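Local coordinates for TssK (Serratia sp. FS14, PDB 5Y0E), which probably serves as the trimeric baseplate subunit of a bacterial type VI secretion system that joins the baseplate to the membrane complex, at residues T53-G58 against N178-D183; D111-E116 against R123-E128; F235-L240 against T271-F276; A317-L322 against E438-R443. All coordinates share one frame; numbering follows the deposited sequence.

Contact 1 (T53-G58 against N178-D183); sequences TLLRQG and NSLRLD
Leu180 packs against the turn at 53-58, and its side chain can be followed outward over Leu55 and Gly58. Leu180 CB lies 3.9 Å from Leu55 O. CG is anti to the residue's own carbonyl carbon (chi1 -52°), which turns the branch toward the turn; Leu180 CG sits 3.6 Å from Gly58 CA. Leu180 CD1 then lies against the Gly58 backbone, 3.5 Å from Gly58 C, and CD2 stays over Gly58 CA. Gly58 has positive phi and no side chain, so its backbone itself forms this surface.

The one backbone hydrogen bond of the contact runs from Leu180 N to Leu55 O, 3.1 Å. It is bent, and the donor sits above the carbonyl plane by 35°. Leu55 O also takes a weak bond from Gly58 N inside the turn, and Ser179 CA approaches it in a CA-H...O contact. This one oxygen therefore serves both the turn and the incoming strand.

Beside it the leucines close together. Leu55 CD1 and CD2 both meet Leu182 CD1, CD1 at 3.8 Å. Leu55 and Leu180 cross at about a right angle, CD2 to CD1 4.1 Å. Ile60 touches all three leucines, and Leu50 touches Leu55 and Leu182. Next to this, Ser179 CB meets Arg56 CA at 3.6 Å, while Ser179 OG turns to Asp177.

The arrangement is a turn packed on strand 180-182, outermost within this chain in a mixed sheet, in what is probably the N-terminal shoulder beta-sandwich of TssK.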
# COMPACT_ATOMS: atom_id res chain seq x y z
N THR A 53 -20.65 29.63 -7.25
CA THR A 53 -21.42 30.84 -7.49
C THR A 53 -22.44 30.63 -8.61
O THR A 53 -23.58 31.06 -8.50
CB THR A 53 -20.49 32.00 -7.83
OG1 THR A 53 -20.09 31.90 -9.20
CG2 THR A 53 -19.24 31.93 -6.97
N LEU A 54 -22.04 29.96 -9.68
CA LEU A 54 -23.00 29.73 -10.75
C LEU A 54 -23.99 28.63 -10.43
O LEU A 54 -24.96 28.46 -11.18
CB LEU A 54 -22.28 29.38 -12.05
CG LEU A 54 -22.37 30.45 -13.14
CD1 LEU A 54 -21.55 31.65 -12.77
CD2 LEU A 54 -21.90 29.88 -14.46
N LEU A 55 -23.77 27.86 -9.38
CA LEU A 55 -24.76 26.86 -9.01
C LEU A 55 -26.10 27.51 -8.76
O LEU A 55 -27.14 26.88 -8.93
CB LEU A 55 -24.32 26.12 -7.76
CG LEU A 55 -23.39 24.98 -8.09
CD1 LEU A 55 -22.97 24.35 -6.81
CD2 LEU A 55 -24.12 24.00 -8.96
N ARG A 56 -26.08 28.77 -8.37
CA ARG A 56 -27.27 29.48 -7.98
C ARG A 56 -28.11 29.92 -9.15
O ARG A 56 -29.09 30.63 -8.95
CB ARG A 56 -26.89 30.67 -7.13
CG ARG A 56 -25.71 30.35 -6.26
CD ARG A 56 -25.51 31.36 -5.18
NE ARG A 56 -25.15 32.66 -5.71
CZ ARG A 56 -24.29 33.49 -5.12
NH1 ARG A 56 -23.70 33.12 -3.99
NH2 ARG A 56 -24.01 34.67 -5.66
N GLN A 57 -27.76 29.53 -10.36
CA GLN A 57 -28.57 29.92 -11.51
C GLN A 57 -28.92 28.72 -12.37
O GLN A 57 -29.19 28.86 -13.56
CB GLN A 57 -27.86 30.98 -12.34
CG GLN A 57 -26.90 31.80 -11.53
CD GLN A 57 -26.05 32.71 -12.41
OE1 GLN A 57 -26.12 32.63 -13.64
NE2 GLN A 57 -25.23 33.55 -11.79
N GLY A 58 -28.92 27.53 -11.78
CA GLY A 58 -29.23 26.37 -12.56
C GLY A 58 -28.16 26.00 -13.54
O GLY A 58 -28.44 25.32 -14.53
N ASN A 178 -34.21 28.65 -8.57
CA ASN A 178 -33.40 28.15 -9.67
C ASN A 178 -31.99 27.71 -9.25
O ASN A 178 -31.25 27.22 -10.10
CB ASN A 178 -33.29 29.17 -10.81
CG ASN A 178 -34.48 29.13 -11.72
OD1 ASN A 178 -35.45 28.43 -11.45
ND2 ASN A 178 -34.42 29.89 -12.80
N SER A 179 -31.61 27.86 -7.99
CA SER A 179 -30.34 27.30 -7.55
C SER A 179 -30.43 25.78 -7.51
O SER A 179 -31.51 25.19 -7.44
CB SER A 179 -29.97 27.82 -6.17
OG SER A 179 -30.59 27.04 -5.18
N LEU A 180 -29.26 25.15 -7.55
CA LEU A 180 -29.17 23.70 -7.58
C LEU A 180 -28.51 23.18 -6.32
O LEU A 180 -27.56 23.79 -5.82
CB LEU A 180 -28.38 23.22 -8.78
CG LEU A 180 -28.79 23.73 -10.16
CD1 LEU A 180 -27.62 23.61 -11.09
CD2 LEU A 180 -29.97 22.96 -10.70
N ARG A 181 -29.04 22.09 -5.80
CA ARG A 181 -28.40 21.34 -4.73
C ARG A 181 -27.81 20.07 -5.32
O ARG A 181 -28.49 19.35 -6.06
CB ARG A 181 -29.38 20.99 -3.61
CG ARG A 181 -28.74 20.27 -2.43
CD ARG A 181 -29.74 20.07 -1.30
NE ARG A 181 -30.97 19.47 -1.79
CZ ARG A 181 -31.27 18.18 -1.69
NH1 ARG A 181 -30.41 17.35 -1.11
NH2 ARG A 181 -32.41 17.73 -2.18
N LEU A 182 -26.54 19.82 -5.02
CA LEU A 182 -25.83 18.70 -5.60
C LEU A 182 -25.66 17.59 -4.58
O LEU A 182 -25.58 17.83 -3.38
CB LEU A 182 -24.45 19.14 -6.10
CG LEU A 182 -24.47 20.17 -7.20
CD1 LEU A 182 -23.06 20.63 -7.49
CD2 LEU A 182 -25.09 19.59 -8.42
N ASP A 183 -25.60 16.37 -5.07
CA ASP A 183 -25.29 15.23 -4.22
C ASP A 183 -23.80 15.24 -3.90
O ASP A 183 -22.99 14.66 -4.61
CB ASP A 183 -25.70 13.93 -4.90
CG ASP A 183 -25.39 12.74 -4.06
OD1 ASP A 183 -24.95 12.91 -2.91
OD2 ASP A 183 -25.58 11.62 -4.56

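Contact 2 (D111-E116 against R123-E128)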
# COMPACT_ATOMS: atom_id res chain seq x y z
N ASP A 111 -12.31 16.20 -37.83
CA ASP A 111 -11.81 16.30 -36.47
C ASP A 111 -11.57 17.72 -36.02
O ASP A 111 -11.42 17.96 -34.81
CB ASP A 111 -10.50 15.52 -36.32
CG ASP A 111 -10.36 14.90 -34.96
OD1 ASP A 111 -11.28 14.16 -34.57
OD2 ASP A 111 -9.35 15.15 -34.27
N VAL A 112 -11.50 18.66 -36.94
CA VAL A 112 -11.31 20.07 -36.64
C VAL A 112 -12.43 20.84 -37.31
O VAL A 112 -12.78 20.55 -38.45
CB VAL A 112 -9.95 20.58 -37.12
CG1 VAL A 112 -9.70 21.98 -36.59
CG2 VAL A 112 -8.87 19.63 -36.70
N ILE A 113 -12.97 21.81 -36.60
CA ILE A 113 -13.97 22.71 -37.12
C ILE A 113 -13.48 24.11 -36.82
O ILE A 113 -12.71 24.33 -35.91
CB ILE A 113 -15.39 22.51 -36.59
CG1 ILE A 113 -15.43 22.61 -35.09
CG2 ILE A 113 -15.97 21.21 -37.07
CD1 ILE A 113 -16.81 22.48 -34.55
N PHE A 114 -13.94 25.05 -37.62
CA PHE A 114 -13.55 26.43 -37.49
C PHE A 114 -14.69 27.30 -37.00
O PHE A 114 -14.50 28.43 -36.61
CB PHE A 114 -12.99 26.90 -38.81
CG PHE A 114 -11.88 26.05 -39.34
CD1 PHE A 114 -12.15 24.89 -40.00
CD2 PHE A 114 -10.57 26.40 -39.14
CE1 PHE A 114 -11.14 24.10 -40.47
CE2 PHE A 114 -9.55 25.61 -39.61
CZ PHE A 114 -9.84 24.46 -40.28
N GLN A 115 -15.86 26.68 -36.96
CA GLN A 115 -17.06 27.34 -36.56
C GLN A 115 -17.80 26.45 -35.61
O GLN A 115 -18.12 25.33 -35.97
CB GLN A 115 -17.91 27.46 -37.80
CG GLN A 115 -18.52 28.80 -38.07
CD GLN A 115 -19.40 28.71 -39.29
OE1 GLN A 115 -20.00 27.66 -39.53
NE2 GLN A 115 -19.45 29.77 -40.08
N GLU A 116 -18.03 26.96 -34.41
CA GLU A 116 -18.73 26.22 -33.40
C GLU A 116 -20.10 25.96 -33.89
O GLU A 116 -20.73 26.77 -34.52
CB GLU A 116 -18.80 26.97 -32.08
CG GLU A 116 -18.10 26.32 -30.89
CD GLU A 116 -18.21 24.81 -30.82
OE1 GLU A 116 -19.30 24.26 -30.90
OE2 GLU A 116 -17.17 24.15 -30.68
N ARG A 123 -13.36 16.92 -32.51
CA ARG A 123 -12.65 16.99 -31.27
C ARG A 123 -12.03 18.33 -31.04
O ARG A 123 -11.79 18.71 -29.93
CB ARG A 123 -11.59 15.91 -31.21
CG ARG A 123 -12.15 14.54 -30.90
CD ARG A 123 -11.20 13.42 -31.23
NE ARG A 123 -10.03 13.46 -30.39
CZ ARG A 123 -9.90 12.80 -29.26
NH1 ARG A 123 -10.87 12.05 -28.82
NH2 ARG A 123 -8.80 12.90 -28.57
N TYR A 124 -11.80 19.07 -32.10
CA TYR A 124 -11.16 20.35 -31.93
C TYR A 124 -11.84 21.51 -32.59
O TYR A 124 -12.52 21.36 -33.57
CB TYR A 124 -9.74 20.26 -32.45
CG TYR A 124 -8.84 19.37 -31.66
CD1 TYR A 124 -8.13 19.86 -30.60
CD2 TYR A 124 -8.69 18.05 -31.97
CE1 TYR A 124 -7.31 19.07 -29.87
CE2 TYR A 124 -7.87 17.24 -31.24
CZ TYR A 124 -7.19 17.76 -30.19
OH TYR A 124 -6.37 16.98 -29.45
N LEU A 125 -11.65 22.68 -32.01
CA LEU A 125 -12.16 23.91 -32.55
C LEU A 125 -10.94 24.76 -32.78
O LEU A 125 -10.21 25.04 -31.88
CB LEU A 125 -13.06 24.60 -31.57
CG LEU A 125 -13.51 25.94 -32.10
CD1 LEU A 125 -14.50 25.73 -33.21
CD2 LEU A 125 -14.10 26.77 -30.99
N ALA A 126 -10.76 25.19 -34.01
CA ALA A 126 -9.57 25.95 -34.38
C ALA A 126 -9.72 27.41 -33.98
O ALA A 126 -10.80 28.00 -34.12
CB ALA A 126 -9.31 25.84 -35.87
N TYR A 127 -8.64 27.99 -33.49
CA TYR A 127 -8.60 29.39 -33.12
C TYR A 127 -7.24 29.96 -33.48
O TYR A 127 -6.27 29.23 -33.66
CB TYR A 127 -8.88 29.59 -31.64
CG TYR A 127 -7.81 29.07 -30.71
CD1 TYR A 127 -7.70 27.72 -30.43
CD2 TYR A 127 -6.93 29.93 -30.09
CE1 TYR A 127 -6.75 27.25 -29.58
CE2 TYR A 127 -5.97 29.46 -29.24
CZ TYR A 127 -5.89 28.12 -28.99
OH TYR A 127 -4.92 27.67 -28.14
N GLU A 128 -7.17 31.28 -33.58
CA GLU A 128 -5.97 31.93 -34.07
C GLU A 128 -5.18 32.52 -32.91
O GLU A 128 -5.76 33.06 -31.97
CB GLU A 128 -6.32 33.02 -35.07
CG GLU A 128 -5.20 33.33 -36.03
CD GLU A 128 -5.45 34.58 -36.82
OE1 GLU A 128 -4.64 35.53 -36.72
OE2 GLU A 128 -6.47 34.63 -37.54
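Backbone bonds join Asp111 and Ile113 to Tyr124 and Ala126 as a short parallel ladder. Asp111 O accepts Tyr124 N at 3.0 Å and a weak bond from Arg123 N. Ile113 N gives to Tyr124 O. Ala126 N returns to Ile113 O at 2.9 Å. Val112 pairs with Tyr124, and Ile113 with Leu125.

The charged pair is looser. The Asp111 and Arg123 side chains run side by side with carboxylate and guanidinium planes 7° apart. Even so, Asp111 OD2 stays 4.3 Å from Arg123 NE, too far for a salt bridge. Asp111 OD1 instead touches Arg123 CD at 3.4 Å. The guanidinium is taken up by Asp71, Thr73 and Pro103 O.

Apolar contacts lie on both faces of the pair. Val112 and Tyr124 share one. Ala126 CB touches both Val112 CG1 (3.9 Å) and Phe114 CD2 (3.5 Å), the latter obliquely to the ring. On the face of Ile113 and Leu125, Leu125 chi1 (176°) sets its CD1 against Ile113 CG1 at 3.8 Å. Leu125 CD2 lies 4.0 Å from CG of Glu116, whose OE2 forms a salt bridge with Arg150.

Val112 and Ala126 both pack on Val8 of the third subunit, and Tyr124 on its Tyr26. Asp111 makes backbone hydrogen bonds to the second subunit, which Phe114 also touches. This is a parallel pair, with strand 112-113 outermost within this chain in a mixed beta-sheet, built into a trimer interface.

Contact 3 (F235-L240 against T271-F276)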
# COMPACT_ATOMS: atom_id res chain seq x y z
N PHE A 235 -4.20 -8.21 21.58
CA PHE A 235 -2.88 -7.90 21.11
C PHE A 235 -2.79 -8.12 19.63
O PHE A 235 -2.15 -7.37 18.97
CB PHE A 235 -1.85 -8.71 21.86
CG PHE A 235 -0.46 -8.35 21.53
CD1 PHE A 235 0.05 -7.14 21.88
CD2 PHE A 235 0.33 -9.20 20.86
CE1 PHE A 235 1.32 -6.80 21.55
CE2 PHE A 235 1.60 -8.87 20.54
CZ PHE A 235 2.10 -7.66 20.88
N MET A 236 -3.38 -9.17 19.11
CA MET A 236 -3.39 -9.36 17.67
C MET A 236 -4.06 -8.21 16.94
O MET A 236 -3.73 -7.95 15.79
CB MET A 236 -4.12 -10.64 17.30
CG MET A 236 -3.36 -11.86 17.53
SD MET A 236 -4.37 -13.26 17.89
CE MET A 236 -3.68 -14.30 16.73
N LEU A 237 -5.03 -7.56 17.57
CA LEU A 237 -5.78 -6.53 16.88
C LEU A 237 -5.04 -5.20 16.92
O LEU A 237 -5.01 -4.48 15.92
CB LEU A 237 -7.17 -6.39 17.50
CG LEU A 237 -8.02 -5.24 16.96
CD1 LEU A 237 -8.45 -5.44 15.52
CD2 LEU A 237 -9.20 -5.07 17.80
N LEU A 238 -4.45 -4.87 18.06
CA LEU A 238 -3.57 -3.72 18.12
C LEU A 238 -2.45 -3.83 17.09
O LEU A 238 -2.12 -2.86 16.41
CB LEU A 238 -3.02 -3.59 19.53
CG LEU A 238 -2.00 -2.49 19.78
CD1 LEU A 238 -2.55 -1.10 19.47
CD2 LEU A 238 -1.54 -2.54 21.19
N GLN A 239 -1.89 -5.02 16.93
CA GLN A 239 -0.93 -5.26 15.86
C GLN A 239 -1.49 -4.87 14.52
O GLN A 239 -0.80 -4.24 13.71
CB GLN A 239 -0.56 -6.72 15.81
CG GLN A 239 0.77 -7.01 16.19
CD GLN A 239 0.93 -8.46 16.44
OE1 GLN A 239 0.63 -8.92 17.54
NE2 GLN A 239 1.41 -9.20 15.45
N LEU A 240 -2.72 -5.31 14.24
CA LEU A 240 -3.33 -5.01 12.96
C LEU A 240 -3.62 -3.54 12.82
O LEU A 240 -3.45 -2.97 11.75
CB LEU A 240 -4.61 -5.82 12.79
CG LEU A 240 -5.36 -5.61 11.47
CD1 LEU A 240 -4.62 -6.22 10.34
CD2 LEU A 240 -6.74 -6.19 11.56
N THR A 271 -11.02 -7.40 5.24
CA THR A 271 -11.21 -8.84 5.28
C THR A 271 -10.40 -9.50 6.39
O THR A 271 -10.82 -10.53 6.91
CB THR A 271 -10.90 -9.46 3.93
OG1 THR A 271 -9.51 -9.37 3.64
CG2 THR A 271 -11.72 -8.80 2.86
N GLU A 272 -9.27 -8.93 6.78
CA GLU A 272 -8.59 -9.48 7.95
C GLU A 272 -9.30 -9.09 9.24
O GLU A 272 -9.27 -9.83 10.22
CB GLU A 272 -7.12 -9.04 7.98
CG GLU A 272 -6.25 -9.76 9.00
CD GLU A 272 -4.77 -9.37 8.96
OE1 GLU A 272 -4.11 -9.47 10.00
OE2 GLU A 272 -4.25 -8.97 7.90
N LEU A 273 -9.95 -7.94 9.26
CA LEU A 273 -10.69 -7.51 10.44
C LEU A 273 -11.89 -8.42 10.73
O LEU A 273 -12.20 -8.67 11.89
CB LEU A 273 -11.09 -6.06 10.24
CG LEU A 273 -11.52 -5.18 11.39
CD1 LEU A 273 -10.56 -5.31 12.48
CD2 LEU A 273 -11.60 -3.75 10.92
N ALA A 274 -12.52 -8.96 9.69
CA ALA A 274 -13.57 -9.95 9.85
C ALA A 274 -13.16 -11.10 10.74
O ALA A 274 -14.01 -11.73 11.35
CB ALA A 274 -13.99 -10.50 8.49
N SER A 275 -11.87 -11.38 10.85
CA SER A 275 -11.41 -12.39 11.79
C SER A 275 -11.92 -12.11 13.18
O SER A 275 -12.22 -13.05 13.94
CB SER A 275 -9.89 -12.44 11.78
OG SER A 275 -9.42 -12.84 10.51
N PHE A 276 -12.05 -10.85 13.54
CA PHE A 276 -12.46 -10.46 14.87
C PHE A 276 -13.96 -10.30 15.02
O PHE A 276 -14.43 -9.96 16.09
CB PHE A 276 -11.72 -9.19 15.25
CG PHE A 276 -10.24 -9.35 15.19
CD1 PHE A 276 -9.54 -9.10 14.01
CD2 PHE A 276 -9.53 -9.82 16.27
CE1 PHE A 276 -8.21 -9.29 13.95
CE2 PHE A 276 -8.17 -10.00 16.19
CZ PHE A 276 -7.52 -9.74 15.04
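Leu237 and Leu240 of helix 229-253 pack on Leu273 and Phe276 of segment 271-276. This is a buried, apolar contact between helix 229-253 and the C-terminal part of helix 259-273 with the residues after Leu273, and no hydrogen bond crosses it.

The Phe276 ring takes contacts from three residues of helix 229-253. Leu237 CD1 stands over the centre of one face, 4.2 Å from the Phe276 centroid and 12° off the ring normal, a CH-pi contact. Leu237 CB lies over the same ring, 4.0 Å from Phe276 CE2. Met236 CB comes to the ring edge near its plane, at CZ. Leu240 CD2 approaches CE1 obliquely as the two side chains slide past each other in opposite directions. The bond from Phe276 CA to CB heads toward helix 229-253, and chi1 (-58°) sets the ring face against Leu237.

Leu273 completes the apolar patch. Leu273 CD1 touches both leucines, Leu237 CD1 at 3.7 Å and Leu240 CD2 at 4.0 Å.

At the other end Leu240 CD1 meets the Glu272 carboxylate, OE1 at 3.3 Å. The Glu272 chain is extended, with CG anti to its backbone N (chi1 -169°). This carries the charge along Leu240 to Arg243 of the second subunit, which forms a salt bridge with OE2. Arg243 of the same chain makes a long, weak ion pair with OE2.

Helix 197-222 also packs on helix 229-253: Met217 touches Leu237, Leu221 touches Phe235 and Leu238, and Ser214 touches Leu238. Met236 touches Met236 of the third subunit and Gln239 of the second. The helix pair therefore sits inside a bundle of helices contributed by all three subunits.

Contact 4 (A317-L322 against E438-R443); sequences AIQLTL and EFWAIR
Gln319 lies flat over Trp440 at the tight centre of this antiparallel strand pair. Gln319 CB stands 3.5 Å above the six-membered ring of Trp440, close to its normal, as a CH-pi contact. The extended chain, with CG anti to the backbone N (chi1 -175°), carries the amide on across the indole. Its plane is only 25° from that of the ring, and Gln319 OE1 comes within 3.2 Å of Trp440 CZ2. Trp440 is also held at its edge: NE1 gives a straight bond to Glu438 OE1 at 3.1 Å, in the ring plane, and Glu438 OE2 goes to His400. On the sheet face of Leu320 and Phe439, Leu320 CB meets the edge of the Phe439 ring, CD2 at 3.5 Å.

The backbone is regular at Ile318 and Ala441. Ile318 N and Ala441 O bond at 2.9 Å, with a return bond from Ala441 N to Ile318 O. Ala317 and Ile442 also approach closely by their backbones, and Ala317 CA makes a CA-H...O contact to Ala441 O. Their side chains are more distant, Ala317 CB to Ile442 CG1 4.4 Å.

At Leu320 and Phe439 the pair loosens. Leu320 N gives a single bond to Phe439 O, and a water takes the place of the return bond. It accepts a bond from Phe439 N, gives to Leu320 O at 2.7 Å and takes a weak bond from Gln319 NE2.

Strands 317-324 and 436-443 are central neighbours in an antiparallel sheet, probably that of the C-terminal head domain.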
# COMPACT_ATOMS: atom_id res chain seq x y z
N ALA A 317 -22.30 8.50 19.67
CA ALA A 317 -21.16 9.25 20.17
C ALA A 317 -20.04 9.16 19.15
O ALA A 317 -20.02 8.26 18.32
CB ALA A 317 -20.70 8.71 21.52
N ILE A 318 -19.13 10.13 19.20
CA ILE A 318 -18.03 10.21 18.28
C ILE A 318 -16.85 10.79 18.99
O ILE A 318 -16.97 11.78 19.62
CB ILE A 318 -18.39 11.13 17.11
CG1 ILE A 318 -19.26 10.39 16.12
CG2 ILE A 318 -17.17 11.57 16.36
CD1 ILE A 318 -20.02 11.30 15.22
N GLN A 319 -15.70 10.16 18.88
CA GLN A 319 -14.53 10.66 19.57
C GLN A 319 -13.83 11.71 18.76
O GLN A 319 -13.76 11.62 17.58
CB GLN A 319 -13.59 9.52 19.87
CG GLN A 319 -12.39 9.88 20.69
CD GLN A 319 -11.65 8.68 21.17
OE1 GLN A 319 -12.01 7.58 20.87
NE2 GLN A 319 -10.62 8.90 21.93
N LEU A 320 -13.31 12.72 19.41
CA LEU A 320 -12.63 13.75 18.68
C LEU A 320 -11.17 13.65 19.01
O LEU A 320 -10.81 13.53 20.14
CB LEU A 320 -13.14 15.10 19.11
CG LEU A 320 -14.26 15.73 18.30
CD1 LEU A 320 -15.40 14.79 18.06
CD2 LEU A 320 -14.75 16.95 19.03
N THR A 321 -10.32 13.73 18.01
CA THR A 321 -8.91 13.64 18.23
C THR A 321 -8.31 14.93 18.72
O THR A 321 -8.49 15.95 18.12
CB THR A 321 -8.20 13.28 16.93
OG1 THR A 321 -8.97 12.33 16.22
CG2 THR A 321 -6.85 12.71 17.21
N LEU A 322 -7.60 14.87 19.82
CA LEU A 322 -6.97 16.04 20.34
C LEU A 322 -5.62 16.12 19.69
O LEU A 322 -4.73 15.36 19.98
CB LEU A 322 -6.80 15.92 21.84
CG LEU A 322 -8.04 16.10 22.67
CD1 LEU A 322 -7.69 15.70 24.08
CD2 LEU A 322 -8.51 17.53 22.65
N GLU A 438 -9.21 12.13 26.75
CA GLU A 438 -10.06 11.75 25.64
C GLU A 438 -11.14 12.81 25.53
O GLU A 438 -11.60 13.34 26.55
CB GLU A 438 -10.67 10.37 25.82
CG GLU A 438 -9.66 9.28 25.95
CD GLU A 438 -10.28 7.90 26.01
OE1 GLU A 438 -11.51 7.79 26.03
OE2 GLU A 438 -9.53 6.91 26.04
N PHE A 439 -11.51 13.14 24.31
CA PHE A 439 -12.51 14.16 24.05
C PHE A 439 -13.61 13.52 23.25
O PHE A 439 -13.38 13.01 22.15
CB PHE A 439 -11.89 15.34 23.30
CG PHE A 439 -12.75 16.54 23.28
CD1 PHE A 439 -12.85 17.33 24.39
CD2 PHE A 439 -13.46 16.88 22.16
CE1 PHE A 439 -13.64 18.44 24.38
CE2 PHE A 439 -14.26 18.00 22.15
CZ PHE A 439 -14.34 18.78 23.26
N TRP A 440 -14.81 13.52 23.80
CA TRP A 440 -15.93 12.86 23.17
C TRP A 440 -17.08 13.83 22.94
O TRP A 440 -17.29 14.76 23.71
CB TRP A 440 -16.42 11.71 24.02
CG TRP A 440 -15.53 10.54 24.04
CD1 TRP A 440 -14.49 10.31 24.88
CD2 TRP A 440 -15.61 9.40 23.19
NE1 TRP A 440 -13.92 9.10 24.61
CE2 TRP A 440 -14.60 8.52 23.57
CE3 TRP A 440 -16.45 9.04 22.14
CZ2 TRP A 440 -14.40 7.32 22.95
CZ3 TRP A 440 -16.25 7.84 21.52
CH2 TRP A 440 -15.23 6.99 21.93
N ALA A 441 -17.82 13.57 21.88
CA ALA A 441 -19.07 14.27 21.59
C ALA A 441 -20.19 13.25 21.63
O ALA A 441 -20.05 12.17 21.05
CB ALA A 441 -19.00 14.95 20.24
N ILE A 442 -21.28 13.58 22.32
CA ILE A 442 -22.35 12.63 22.60
C ILE A 442 -23.67 13.19 22.09
O ILE A 442 -24.12 14.24 22.55
CB ILE A 442 -22.45 12.32 24.09
CG1 ILE A 442 -21.09 11.87 24.60
CG2 ILE A 442 -23.46 11.23 24.33
CD1 ILE A 442 -21.09 11.35 26.00
N ARG A 443 -24.30 12.47 21.18
CA ARG A 443 -25.52 12.94 20.56
C ARG A 443 -26.64 13.06 21.59
O ARG A 443 -26.75 12.25 22.51
CB ARG A 443 -25.93 11.99 19.44
CG ARG A 443 -26.86 12.61 18.43
CD ARG A 443 -27.35 11.59 17.41
NE ARG A 443 -26.27 11.00 16.61
CZ ARG A 443 -25.68 11.60 15.59
NH1 ARG A 443 -26.06 12.82 15.23
NH2 ARG A 443 -24.71 10.99 14.92
O HOH W 1 -9.77 12.18 22.23

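In the fold
Along the chain contact 2 is nested inside the loop closed by contact 1; contacts 3 and 4 follow in series. Contacts 1 and 2 reach the same mixed sheet at the two strands outermost within this chain, 180-182 and 112-113, with centres 30 Å apart. Contact 3 lies in the helices that come next, and contact 4 in the antiparallel sheet after them, their centres 24 Å apart. Contact 2 is far from both, with centres 58 Å from contact 3 and 57 Å from contact 4. Contacts 2 and 3 both touch the other subunits; contacts 1 and 4 do not. This fits an elongated trimer held together at its N-terminal and helical parts.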